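Local coordinates for bilirubin-inducible fluorescent protein UnaG (Anguilla japonica, PDB 4I3B), which binds unconjugated bilirubin with high affinity inside its beta-barrel and, once loaded, emits green fluorescence when excited, at residues S31-I43 with T52-D64. Sequence-based numbering, arbitrary orientation.
Sequences SDGGDATTPTLYI and TVKIENGPPTFLD. With BLR (3-[5-[(Z)-(4-ethenyl-3-methyl-5-oxidanylidene-pyrrol-2-ylidene)methyl]-2-[[5-[(Z)-(3-ethenyl-4-methyl-5-oxidanylidene-pyrrol-2-ylidene)methyl]-3-(3-hydroxy-3-oxopropyl)-4-methyl-1H-pyrrol-2-yl]methyl]-4-methyl-1H-pyrrol-3-yl]propanoic acid), chain G.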
loop_
_atom_site.group_PDB
_atom_site.type_symbol
_atom_site.label_atom_id
_atom_site.label_comp_id
_atom_site.label_asym_id
_atom_site.label_seq_id
_atom_site.Cartn_x
_atom_site.Cartn_y
_atom_site.Cartn_z
ATOM N N SER A 31 0.658 9.434 11.804
ATOM C CA SER A 31 0.763 8.010 12.081
ATOM C C SER A 31 -0.465 7.596 12.877
ATOM O O SER A 31 -1.056 6.559 12.580
ATOM C CB SER A 31 2.068 7.628 12.778
ATOM O OG SER A 31 2.298 8.328 13.992
ATOM N N ASP A 32 -0.860 8.409 13.860
ATOM C CA ASP A 32 -2.068 8.086 14.617
ATOM C C ASP A 32 -3.319 8.204 13.723
ATOM O O ASP A 32 -4.240 7.372 13.789
ATOM C CB ASP A 32 -2.231 9.004 15.825
ATOM C CG ASP A 32 -1.217 8.721 16.920
ATOM O OD1 ASP A 32 -0.554 7.660 16.889
ATOM O OD2 ASP A 32 -1.086 9.568 17.817
ATOM N N GLY A 33 -3.358 9.228 12.880
ATOM C CA GLY A 33 -4.453 9.365 11.931
ATOM C C GLY A 33 -4.506 8.180 10.980
ATOM O O GLY A 33 -5.557 7.565 10.778
ATOM N N GLY A 34 -3.362 7.848 10.391
ATOM C CA GLY A 34 -3.293 6.712 9.479
ATOM C C GLY A 34 -3.757 5.418 10.122
ATOM O O GLY A 34 -4.474 4.609 9.518
ATOM N N ASP A 35 -3.363 5.202 11.370
ATOM C CA ASP A 35 -3.782 3.994 12.061
ATOM C C ASP A 35 -5.299 3.855 12.118
ATOM O O ASP A 35 -5.797 2.741 12.051
ATOM C CB ASP A 35 -3.214 3.911 13.473
ATOM C CG ASP A 35 -3.398 2.542 14.103
ATOM O OD1 ASP A 35 -2.653 1.617 13.724
ATOM O OD2 ASP A 35 -4.284 2.376 14.959
ATOM N N ALA A 36 -6.010 4.976 12.197
ATOM C CA ALA A 36 -7.463 4.979 12.333
ATOM C C ALA A 36 -8.201 4.935 11.013
ATOM O O ALA A 36 -9.417 4.811 11.008
ATOM C CB ALA A 36 -7.908 6.227 13.139
ATOM N N THR A 37 -7.500 5.054 9.886
ATOM C CA THR A 37 -8.194 5.110 8.601
ATOM C C THR A 37 -8.901 3.810 8.224
ATOM O O THR A 37 -8.519 2.727 8.653
ATOM C CB THR A 37 -7.237 5.489 7.436
ATOM O OG1 THR A 37 -6.122 4.587 7.377
ATOM C CG2 THR A 37 -6.737 6.916 7.613
ATOM N N THR A 38 -9.924 3.950 7.389
ATOM C CA THR A 38 -10.596 2.809 6.791
ATOM C C THR A 38 -10.586 3.008 5.272
ATOM O O THR A 38 -11.567 3.441 4.676
ATOM C CB THR A 38 -12.014 2.658 7.342
ATOM O OG1 THR A 38 -12.694 3.904 7.193
ATOM C CG2 THR A 38 -11.979 2.275 8.842
ATOM N N PRO A 39 -9.449 2.708 4.630
ATOM C CA PRO A 39 -9.287 2.976 3.199
ATOM C C PRO A 39 -10.126 2.104 2.263
ATOM O O PRO A 39 -10.519 0.988 2.593
ATOM C CB PRO A 39 -7.805 2.694 2.982
ATOM C CG PRO A 39 -7.443 1.692 4.075
ATOM C CD PRO A 39 -8.196 2.248 5.246
ATOM N N THR A 40 -10.385 2.655 1.077
ATOM C CA THR A 40 -10.969 1.946 -0.051
ATOM C C THR A 40 -9.947 2.042 -1.179
ATOM O O THR A 40 -9.342 3.119 -1.384
ATOM C CB THR A 40 -12.280 2.601 -0.499
ATOM O OG1 THR A 40 -13.154 2.694 0.625
ATOM C CG2 THR A 40 -12.954 1.783 -1.570
ATOM N N LEU A 41 -9.763 0.947 -1.911
ATOM C CA LEU A 41 -8.874 0.892 -3.067
ATOM C C LEU A 41 -9.661 0.572 -4.312
ATOM O O LEU A 41 -10.578 -0.259 -4.269
ATOM C CB LEU A 41 -7.858 -0.224 -2.899
ATOM C CG LEU A 41 -7.171 -0.375 -1.558
ATOM C CD1 LEU A 41 -6.305 -1.611 -1.536
ATOM C CD2 LEU A 41 -6.380 0.848 -1.183
ATOM N N TYR A 42 -9.249 1.163 -5.435
ATOM C CA TYR A 42 -9.811 0.858 -6.746
ATOM C C TYR A 42 -8.621 0.535 -7.608
ATOM O O TYR A 42 -7.830 1.429 -7.945
ATOM C CB TYR A 42 -10.567 2.058 -7.324
ATOM C CG TYR A 42 -11.612 2.617 -6.398
ATOM C CD1 TYR A 42 -12.924 2.166 -6.456
ATOM C CD2 TYR A 42 -11.286 3.577 -5.443
ATOM C CE1 TYR A 42 -13.906 2.677 -5.614
ATOM C CE2 TYR A 42 -12.244 4.067 -4.572
ATOM C CZ TYR A 42 -13.553 3.625 -4.659
ATOM O OH TYR A 42 -14.486 4.137 -3.789
ATOM N N ILE A 43 -8.489 -0.740 -7.936
ATOM C CA ILE A 43 -7.340 -1.234 -8.665
ATOM C C ILE A 43 -7.711 -1.543 -10.104
ATOM O O ILE A 43 -8.701 -2.214 -10.367
ATOM C CB ILE A 43 -6.814 -2.488 -7.970
ATOM C CG1 ILE A 43 -6.451 -2.126 -6.542
ATOM C CG2 ILE A 43 -5.600 -3.061 -8.714
ATOM C CD1 ILE A 43 -5.749 -3.235 -5.753
ATOM N N THR A 52 -2.975 0.762 -12.038
ATOM C CA THR A 52 -3.315 2.028 -11.407
ATOM C C THR A 52 -4.070 1.707 -10.141
ATOM O O THR A 52 -4.964 0.862 -10.155
ATOM C CB THR A 52 -4.205 2.857 -12.315
ATOM O OG1 THR A 52 -3.473 3.199 -13.493
ATOM C CG2 THR A 52 -4.652 4.121 -11.641
ATOM N N VAL A 53 -3.694 2.338 -9.039
ATOM C CA VAL A 53 -4.412 2.149 -7.782
ATOM C C VAL A 53 -4.861 3.530 -7.309
ATOM O O VAL A 53 -4.030 4.432 -7.124
ATOM C CB VAL A 53 -3.565 1.459 -6.693
ATOM C CG1 VAL A 53 -4.418 1.257 -5.412
ATOM C CG2 VAL A 53 -3.081 0.116 -7.188
ATOM N N LYS A 54 -6.177 3.700 -7.165
ATOM C CA LYS A 54 -6.728 4.909 -6.591
ATOM C C LYS A 54 -7.130 4.589 -5.149
ATOM O O LYS A 54 -7.749 3.556 -4.893
ATOM C CB LYS A 54 -7.952 5.372 -7.357
ATOM C CG LYS A 54 -8.571 6.627 -6.774
ATOM C CD LYS A 54 -9.817 7.104 -7.528
ATOM C CE LYS A 54 -10.652 8.071 -6.676
ATOM N NZ LYS A 54 -11.887 8.512 -7.437
ATOM N N ILE A 55 -6.772 5.466 -4.221
ATOM C CA ILE A 55 -6.980 5.216 -2.803
ATOM C C ILE A 55 -7.759 6.369 -2.190
ATOM O O ILE A 55 -7.380 7.527 -2.333
ATOM C CB ILE A 55 -5.618 5.065 -2.066
ATOM C CG1 ILE A 55 -4.755 3.973 -2.717
ATOM C CG2 ILE A 55 -5.833 4.764 -0.570
ATOM C CD1 ILE A 55 -3.752 4.455 -3.723
ATOM N N GLU A 56 -8.828 6.045 -1.474
ATOM C CA GLU A 56 -9.468 7.013 -0.608
ATOM C C GLU A 56 -9.112 6.565 0.804
ATOM O O GLU A 56 -9.688 5.595 1.323
ATOM C CB GLU A 56 -10.976 7.002 -0.831
ATOM C CG GLU A 56 -11.358 7.428 -2.242
ATOM C CD GLU A 56 -12.811 7.123 -2.599
ATOM O OE1 GLU A 56 -13.401 6.182 -2.028
ATOM O OE2 GLU A 56 -13.326 7.801 -3.495
ATOM N N ASN A 57 -8.135 7.224 1.438
ATOM C CA ASN A 57 -7.734 6.777 2.783
ATOM C C ASN A 57 -8.861 6.949 3.785
ATOM O O ASN A 57 -8.968 6.172 4.720
ATOM C CB ASN A 57 -6.477 7.502 3.246
ATOM C CG ASN A 57 -5.201 6.957 2.585
ATOM O OD1 ASN A 57 -4.794 5.825 2.852
ATOM N ND2 ASN A 57 -4.551 7.782 1.776
ATOM N N GLY A 58 -9.691 7.971 3.581
ATOM C CA GLY A 58 -10.855 8.191 4.436
ATOM C C GLY A 58 -10.547 8.937 5.721
ATOM O O GLY A 58 -9.414 9.366 5.944
ATOM N N PRO A 59 -11.565 9.140 6.570
ATOM C CA PRO A 59 -11.320 9.772 7.874
ATOM C C PRO A 59 -10.336 8.946 8.695
ATOM O O PRO A 59 -10.310 7.723 8.570
ATOM C CB PRO A 59 -12.705 9.788 8.542
ATOM C CG PRO A 59 -13.476 8.729 7.845
ATOM C CD PRO A 59 -12.960 8.709 6.425
ATOM N N PRO A 60 -9.531 9.602 9.529
ATOM C CA PRO A 60 -9.572 11.033 9.861
ATOM C C PRO A 60 -8.585 11.897 9.073
ATOM O O PRO A 60 -8.467 13.089 9.351
ATOM C CB PRO A 60 -9.170 11.029 11.338
ATOM C CG PRO A 60 -8.175 9.880 11.427
ATOM C CD PRO A 60 -8.694 8.836 10.477
ATOM N N THR A 61 -7.891 11.308 8.116
ATOM C CA THR A 61 -6.875 12.050 7.372
ATOM C C THR A 61 -7.466 12.676 6.110
ATOM O O THR A 61 -7.008 13.718 5.659
ATOM C CB THR A 61 -5.693 11.150 7.017
ATOM O OG1 THR A 61 -6.109 10.161 6.063
ATOM C CG2 THR A 61 -5.125 10.508 8.291
ATOM N N PHE A 62 -8.476 12.016 5.540
ATOM C CA PHE A 62 -9.157 12.476 4.334
ATOM C C PHE A 62 -8.186 12.765 3.181
ATOM O O PHE A 62 -8.304 13.777 2.484
ATOM C CB PHE A 62 -10.027 13.705 4.636
ATOM C CG PHE A 62 -11.086 13.471 5.674
ATOM C CD1 PHE A 62 -12.290 12.868 5.346
ATOM C CD2 PHE A 62 -10.877 13.881 6.982
ATOM C CE1 PHE A 62 -13.276 12.675 6.325
ATOM C CE2 PHE A 62 -11.852 13.691 7.944
ATOM C CZ PHE A 62 -13.046 13.081 7.613
ATOM N N LEU A 63 -7.224 11.879 2.986
ATOM C CA LEU A 63 -6.318 11.974 1.856
ATOM C C LEU A 63 -6.651 10.953 0.763
ATOM O O LEU A 63 -6.654 9.756 1.014
ATOM C CB LEU A 63 -4.885 11.740 2.342
ATOM C CG LEU A 63 -4.384 12.810 3.312
ATOM C CD1 LEU A 63 -3.023 12.463 3.889
ATOM C CD2 LEU A 63 -4.371 14.182 2.665
ATOM N N ASP A 64 -6.921 11.452 -0.449
ATOM C CA ASP A 64 -7.079 10.609 -1.617
ATOM C C ASP A 64 -5.763 10.691 -2.382
ATOM O O ASP A 64 -5.122 11.758 -2.432
ATOM C CB ASP A 64 -8.176 11.144 -2.540
ATOM C CG ASP A 64 -9.571 10.839 -2.082
ATOM O OD1 ASP A 64 -9.749 10.294 -0.973
ATOM O OD2 ASP A 64 -10.504 11.138 -2.881
HETATM C CHA BLR G . -3.070 2.667 1.383
HETATM N NA BLR G . -2.252 1.523 -0.719
HETATM C C1A BLR G . -2.434 2.660 0.004
HETATM C C2A BLR G . -1.847 3.721 -0.665
HETATM C C3A BLR G . -1.281 3.190 -1.825
HETATM C C4A BLR G . -1.551 1.828 -1.837
HETATM C CMA BLR G . -0.536 3.947 -2.883
HETATM C CAA BLR G . -1.847 5.152 -0.225
HETATM C CBA BLR G . -0.561 5.576 0.363
HETATM C CGA BLR G . -0.537 7.005 0.772
HETATM O O1A BLR G . -1.601 7.620 1.070
HETATM O O2A BLR G . 0.612 7.579 0.764
HETATM C CHB BLR G . -1.135 0.909 -2.911
HETATM N NB BLR G . -2.592 -1.013 -2.451
HETATM C C1B BLR G . -1.599 -0.348 -3.203
HETATM C C2B BLR G . -1.178 -1.203 -4.238
HETATM C C3B BLR G . -1.824 -2.312 -4.220
HETATM C C4B BLR G . -2.809 -2.385 -3.065
HETATM C CMB BLR G . -0.107 -0.806 -5.236
HETATM O OB BLR G . -3.581 -3.190 -2.674
HETATM C CAB BLR G . -1.688 -3.458 -5.154
HETATM C CBB BLR G . -2.406 -4.618 -5.063
HETATM N NC BLR G . -2.685 6.638 4.844
HETATM C C1C BLR G . -3.152 7.969 5.456
HETATM C C2C BLR G . -1.860 8.502 5.974
HETATM C C3C BLR G . -0.875 7.710 5.723
HETATM C C4C BLR G . -1.260 6.570 5.040
HETATM C CMC BLR G . -1.830 9.834 6.644
HETATM O OC BLR G . -4.280 8.372 5.499
HETATM C CAC BLR G . 0.542 7.948 6.049
HETATM C CBC BLR G . 0.946 8.545 7.197
HETATM C CHD BLR G . -0.500 5.533 4.608
HETATM N ND BLR G . -2.075 4.241 3.058
HETATM C C1D BLR G . -0.922 4.434 3.726
HETATM C C2D BLR G . -0.047 3.287 3.407
HETATM C C3D BLR G . -0.727 2.448 2.562
HETATM C C4D BLR G . -2.046 3.040 2.279
HETATM C CMD BLR G . 1.323 3.132 3.978
HETATM C CAD BLR G . -0.177 1.176 1.976
HETATM C CBD BLR G . -0.695 -0.027 2.740
HETATM C CGD BLR G . -2.043 -0.424 2.259
HETATM O O1D BLR G . -2.990 -0.445 3.065
HETATM O O2D BLR G . -2.237 -0.777 1.072
HETATM O O HOH W 1 -4.923 4.078 4.905
HETATM O O HOH W 2 -12.359 5.124 2.182
#
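Tyr42 and Glu56 meet on the outer face of an antiparallel hairpin: Tyr42 OH donates to Glu56 OE1 (2.9 Å) from above the carboxylate plane, which stands nearly perpendicular to the ring. With CG beside its own N and anti to the carbonyl carbon (chi1 -53°), the ring turns an edge toward strand 52-56, CD2 lying 3.6 Å from Lys54 O. Were an alanine here instead of Tyr42, Glu56 OE1 would lose this donor and the Glu56 side chain would probably be freer to turn.

Two backbone hydrogen bonds each join Thr40 with Glu56 and Tyr42 with Lys54. The alternate residues Leu41, Ile43, Val53 and Ile55 face inward, branched apolar chains that suit bilirubin's hydrocarbon surface: Leu41 CD2 packs on Ile55 CG1 (3.8 Å), while Ile55 CD1 reaches bilirubin CMA (3.4 Å).

Beyond the strands, the Asn57 amide serves both ways: OD1 accepts from bilirubin ND (3.2 Å), ND2 donates to propionic acid O1A (3.0 Å). One water donates to Asn57 OD1 and Thr37 OG1. Thr61 OG1 donates to lactam OC (2.6 Å); its methyl CG2 rests against Gly33, where a side chain would clash. Helix 28-36 here packs on loop 57-63, consistent with the helical lid over the ligand-filled beta-barrel of fatty-acid-binding proteins.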